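Local coordinates for protein putative mandelate racemase (Bordetella bronchiseptica, PDB 3OZY) that is of unknown function but belongs to the enolase superfamily and probably acts on an acid sugar such as m-xylarate with the help of magnesium, at residues Lys30-Thr42 / Val49-Lys62. Numbering follows the deposited sequence.
Sequences KLNRQMILVEVRT and VGSPSGPYDLAVLK. With ACY (acetic acid), chain I.
Ile-36 lies against Pro-52, Leu-58 and Leu-61 and shows how one strand residue can join a hairpin to the helix that follows it. With chi1 at -72°, its CG1 stands anti to the carbonyl carbon and reaches the helix, where Ile-36 and Leu-61 run past each other head to tail with CG1 3.7 Å from Leu-61 CB. CD1 continues to the backbone oxygen of Leu-58 and the CB of Lys-62. Pro-52 lies square across Ile-36, its CG and CD against Ile-36 CB, while CD also touches Val-38 CG2. Leu-58 points at the strand with both methyls, CD2 3.7 Å from Met-35 O and CD1 against Gln-34 CB and its amide oxygen OE1. On the other face of the strand, Leu-37 lies at a slant to Val-49, CD1 4.0 Å from Val-49 CB, and the methyl CE of Met-35, carried round by a bend at chi3, touches Ser-51 CB.

The two strands pair antiparallel where Val-38 N donates to Gly-50 O (2.8 Å) and Gly-50 N returns a bond to Val-38 O (3.1 Å). Beyond Gly-50 the chains part, and water takes over. One molecule accepts from Ile-36 N and donates to Ser-51 OG and Ser-53 O; Ser-51 OG, itself bonded to Asp-308, also accepts from Ser-53 N in an ST turn. Two further waters donate to Gln-34 OE1 and link it to Tyr-56 O and Leu-58 N, while the amide's other end is held by Glu-378. Asp-57 caps the helix through OD2, 3.0 Å from Val-60 N.

In this N-terminal domain of the enolase fold, strand 32-42 is central in a three-stranded antiparallel sheet. Ile-36, flanked by Ala-10 and Ala-12 of strand 5-16, faces helix 58-73; Met-35, Leu-37 and Ser-51 meet Ile-310 of helix 309-321, from the C-terminal barrel.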
# COMPACT_ATOMS: atom_id res chain seq x y z
N LYS A 30 -19.32 -0.44 12.16
CA LYS A 30 -19.88 -0.89 10.88
C LYS A 30 -21.19 -0.19 10.56
O LYS A 30 -22.01 0.05 11.45
CB LYS A 30 -20.08 -2.41 10.89
CG LYS A 30 -18.80 -3.16 11.22
CD LYS A 30 -18.93 -4.63 10.88
CE LYS A 30 -17.73 -5.42 11.39
NZ LYS A 30 -16.46 -4.85 10.83
N LEU A 31 -21.37 0.16 9.29
CA LEU A 31 -22.54 0.89 8.82
C LEU A 31 -23.31 0.13 7.74
O LEU A 31 -24.54 0.02 7.81
CB LEU A 31 -22.11 2.27 8.30
CG LEU A 31 -21.36 3.16 9.30
CD1 LEU A 31 -20.83 4.43 8.63
CD2 LEU A 31 -22.21 3.49 10.53
N ASN A 32 -22.59 -0.38 6.74
CA ASN A 32 -23.19 -1.20 5.69
C ASN A 32 -22.18 -2.25 5.29
O ASN A 32 -21.00 -1.92 5.16
CB ASN A 32 -23.57 -0.36 4.47
CG ASN A 32 -24.65 0.65 4.77
OD1 ASN A 32 -25.85 0.33 4.76
ND2 ASN A 32 -24.24 1.89 5.04
N ARG A 33 -22.61 -3.50 5.12
CA ARG A 33 -21.70 -4.53 4.64
C ARG A 33 -21.64 -4.47 3.12
O ARG A 33 -22.65 -4.63 2.43
CB ARG A 33 -22.11 -5.92 5.15
CG ARG A 33 -22.12 -6.06 6.69
CD ARG A 33 -20.80 -5.58 7.36
NE ARG A 33 -19.65 -6.38 6.94
CZ ARG A 33 -19.27 -7.52 7.50
NH1 ARG A 33 -19.92 -8.02 8.55
NH2 ARG A 33 -18.22 -8.16 7.03
N GLN A 34 -20.45 -4.20 2.61
CA GLN A 34 -20.27 -3.95 1.19
C GLN A 34 -19.24 -4.90 0.58
O GLN A 34 -18.47 -5.55 1.30
CB GLN A 34 -19.80 -2.51 0.97
CG GLN A 34 -20.75 -1.48 1.60
CD GLN A 34 -20.43 -0.04 1.22
OE1 GLN A 34 -19.28 0.32 0.96
NE2 GLN A 34 -21.46 0.79 1.21
N MET A 35 -19.23 -4.94 -0.74
CA MET A 35 -18.21 -5.70 -1.47
C MET A 35 -18.21 -5.29 -2.92
O MET A 35 -19.15 -4.65 -3.41
CB MET A 35 -18.50 -7.20 -1.41
CG MET A 35 -19.72 -7.63 -2.22
SD MET A 35 -20.08 -9.39 -2.13
CE MET A 35 -18.68 -10.05 -3.04
N ILE A 36 -17.12 -5.64 -3.59
CA ILE A 36 -17.11 -5.73 -5.04
C ILE A 36 -17.23 -7.20 -5.42
O ILE A 36 -16.48 -8.04 -4.93
CB ILE A 36 -15.78 -5.22 -5.62
CG1 ILE A 36 -15.67 -3.71 -5.50
CG2 ILE A 36 -15.62 -5.67 -7.08
CD1 ILE A 36 -16.61 -2.93 -6.42
N LEU A 37 -18.19 -7.50 -6.30
CA LEU A 37 -18.26 -8.81 -6.93
C LEU A 37 -17.53 -8.71 -8.26
O LEU A 37 -18.00 -8.04 -9.18
CB LEU A 37 -19.72 -9.23 -7.14
CG LEU A 37 -19.92 -10.56 -7.87
CD1 LEU A 37 -19.34 -11.71 -7.08
CD2 LEU A 37 -21.40 -10.81 -8.16
N VAL A 38 -16.37 -9.35 -8.35
CA VAL A 38 -15.60 -9.37 -9.59
C VAL A 38 -16.19 -10.41 -10.51
O VAL A 38 -16.57 -11.50 -10.07
CB VAL A 38 -14.12 -9.71 -9.32
CG1 VAL A 38 -13.32 -9.76 -10.63
CG2 VAL A 38 -13.52 -8.69 -8.35
N GLU A 39 -16.28 -10.07 -11.80
CA GLU A 39 -16.74 -11.00 -12.82
C GLU A 39 -15.78 -10.97 -14.00
O GLU A 39 -15.62 -9.93 -14.65
CB GLU A 39 -18.16 -10.63 -13.26
CG GLU A 39 -18.78 -11.61 -14.25
CD GLU A 39 -20.12 -11.15 -14.79
OE1 GLU A 39 -20.66 -10.14 -14.31
OE2 GLU A 39 -20.63 -11.81 -15.72
N VAL A 40 -15.11 -12.08 -14.25
CA VAL A 40 -14.22 -12.19 -15.41
C VAL A 40 -14.90 -13.04 -16.47
O VAL A 40 -15.26 -14.19 -16.23
CB VAL A 40 -12.87 -12.83 -15.03
CG1 VAL A 40 -12.01 -13.07 -16.28
CG2 VAL A 40 -12.13 -11.94 -14.02
N ARG A 41 -15.10 -12.45 -17.65
CA ARG A 41 -15.77 -13.12 -18.75
C ARG A 41 -14.79 -13.54 -19.82
O ARG A 41 -13.73 -12.94 -19.98
CB ARG A 41 -16.82 -12.20 -19.36
CG ARG A 41 -17.94 -11.79 -18.41
CD ARG A 41 -18.90 -10.85 -19.11
NE ARG A 41 -20.10 -10.58 -18.32
CZ ARG A 41 -21.11 -9.83 -18.74
NH1 ARG A 41 -21.08 -9.28 -19.94
NH2 ARG A 41 -22.17 -9.64 -17.96
N THR A 42 -15.16 -14.58 -20.57
CA THR A 42 -14.33 -15.06 -21.68
C THR A 42 -15.13 -15.18 -22.96
O THR A 42 -16.37 -15.16 -22.96
CB THR A 42 -13.73 -16.45 -21.39
OG1 THR A 42 -14.78 -17.38 -21.10
CG2 THR A 42 -12.74 -16.39 -20.22
N VAL A 49 -15.91 -15.62 -10.77
CA VAL A 49 -16.21 -14.51 -9.86
C VAL A 49 -15.26 -14.48 -8.67
O VAL A 49 -14.64 -15.50 -8.32
CB VAL A 49 -17.68 -14.53 -9.35
CG1 VAL A 49 -18.67 -14.43 -10.52
CG2 VAL A 49 -17.95 -15.78 -8.52
N GLY A 50 -15.15 -13.31 -8.06
CA GLY A 50 -14.26 -13.13 -6.92
C GLY A 50 -14.66 -11.92 -6.09
O GLY A 50 -15.64 -11.24 -6.39
N SER A 51 -13.88 -11.66 -5.04
CA SER A 51 -14.09 -10.50 -4.18
C SER A 51 -12.75 -10.04 -3.64
O SER A 51 -11.96 -10.87 -3.18
CB SER A 51 -14.98 -10.86 -2.99
OG SER A 51 -14.97 -9.81 -2.03
N PRO A 52 -12.50 -8.72 -3.67
CA PRO A 52 -11.28 -8.12 -3.09
C PRO A 52 -11.47 -7.67 -1.64
O PRO A 52 -10.74 -6.78 -1.17
CB PRO A 52 -11.07 -6.89 -3.97
CG PRO A 52 -12.50 -6.45 -4.25
CD PRO A 52 -13.25 -7.75 -4.48
N SER A 53 -12.43 -8.27 -0.95
CA SER A 53 -12.64 -8.02 0.48
C SER A 53 -13.08 -6.58 0.76
O SER A 53 -13.60 -5.87 -0.11
CB SER A 53 -11.38 -8.41 1.26
OG SER A 53 -11.59 -8.38 2.66
N GLY A 54 -12.88 -6.16 2.01
CA GLY A 54 -13.29 -4.84 2.46
C GLY A 54 -13.03 -4.74 3.95
O GLY A 54 -12.64 -5.73 4.57
N PRO A 55 -13.25 -3.57 4.55
CA PRO A 55 -13.71 -2.35 3.88
C PRO A 55 -12.60 -1.66 3.10
O PRO A 55 -11.51 -1.37 3.63
CB PRO A 55 -14.19 -1.47 5.05
CG PRO A 55 -13.37 -1.94 6.23
CD PRO A 55 -13.14 -3.41 6.01
N TYR A 56 -12.89 -1.41 1.84
CA TYR A 56 -12.10 -0.53 0.98
C TYR A 56 -13.13 0.21 0.13
O TYR A 56 -14.12 -0.40 -0.30
CB TYR A 56 -11.23 -1.33 0.00
CG TYR A 56 -10.26 -2.34 0.58
CD1 TYR A 56 -9.08 -1.93 1.21
CD2 TYR A 56 -10.48 -3.69 0.42
CE1 TYR A 56 -8.17 -2.86 1.70
CE2 TYR A 56 -9.59 -4.63 0.91
CZ TYR A 56 -8.43 -4.21 1.54
OH TYR A 56 -7.52 -5.14 2.02
N ASP A 57 -12.89 1.49 -0.14
CA ASP A 57 -13.84 2.27 -0.93
C ASP A 57 -14.21 1.55 -2.23
O ASP A 57 -13.34 1.12 -2.99
CB ASP A 57 -13.26 3.64 -1.26
CG ASP A 57 -14.25 4.51 -1.99
OD1 ASP A 57 -15.11 5.12 -1.32
OD2 ASP A 57 -14.20 4.55 -3.24
N LEU A 58 -15.51 1.45 -2.50
CA LEU A 58 -15.97 0.65 -3.63
C LEU A 58 -15.61 1.27 -4.98
O LEU A 58 -15.34 0.53 -5.92
CB LEU A 58 -17.48 0.39 -3.56
CG LEU A 58 -17.97 -0.45 -2.38
CD1 LEU A 58 -19.45 -0.76 -2.58
CD2 LEU A 58 -17.17 -1.74 -2.23
N ALA A 59 -15.61 2.60 -5.07
CA ALA A 59 -15.24 3.25 -6.33
C ALA A 59 -13.75 3.07 -6.60
O ALA A 59 -13.35 2.82 -7.75
CB ALA A 59 -15.61 4.72 -6.31
N VAL A 60 -12.92 3.18 -5.57
CA VAL A 60 -11.49 2.91 -5.73
C VAL A 60 -11.26 1.48 -6.23
O VAL A 60 -10.54 1.27 -7.20
CB VAL A 60 -10.72 3.14 -4.41
CG1 VAL A 60 -9.29 2.60 -4.51
CG2 VAL A 60 -10.70 4.61 -4.05
N LEU A 61 -11.91 0.51 -5.60
CA LEU A 61 -11.78 -0.87 -6.04
C LEU A 61 -12.26 -1.08 -7.47
O LEU A 61 -11.60 -1.75 -8.27
CB LEU A 61 -12.56 -1.80 -5.10
CG LEU A 61 -11.93 -2.13 -3.75
CD1 LEU A 61 -12.93 -2.86 -2.88
CD2 LEU A 61 -10.67 -2.97 -3.91
N LYS A 62 -13.44 -0.54 -7.79
CA LYS A 62 -14.00 -0.72 -9.12
C LYS A 62 -13.08 -0.18 -10.20
O LYS A 62 -12.83 -0.83 -11.22
CB LYS A 62 -15.38 -0.06 -9.21
CG LYS A 62 -16.05 -0.19 -10.57
CD LYS A 62 -17.43 0.47 -10.53
CE LYS A 62 -18.19 0.33 -11.84
NZ LYS A 62 -18.62 -1.06 -12.12
C ACY I . -13.45 -5.68 12.10
O ACY I . -12.79 -5.56 13.15
OXT ACY I . -14.55 -6.28 12.04
CH3 ACY I . -12.93 -5.07 10.84
O HOH W 1 -17.50 2.32 -0.25
O HOH W 2 -16.21 0.20 1.39
O HOH W 3 -15.19 -6.97 -2.03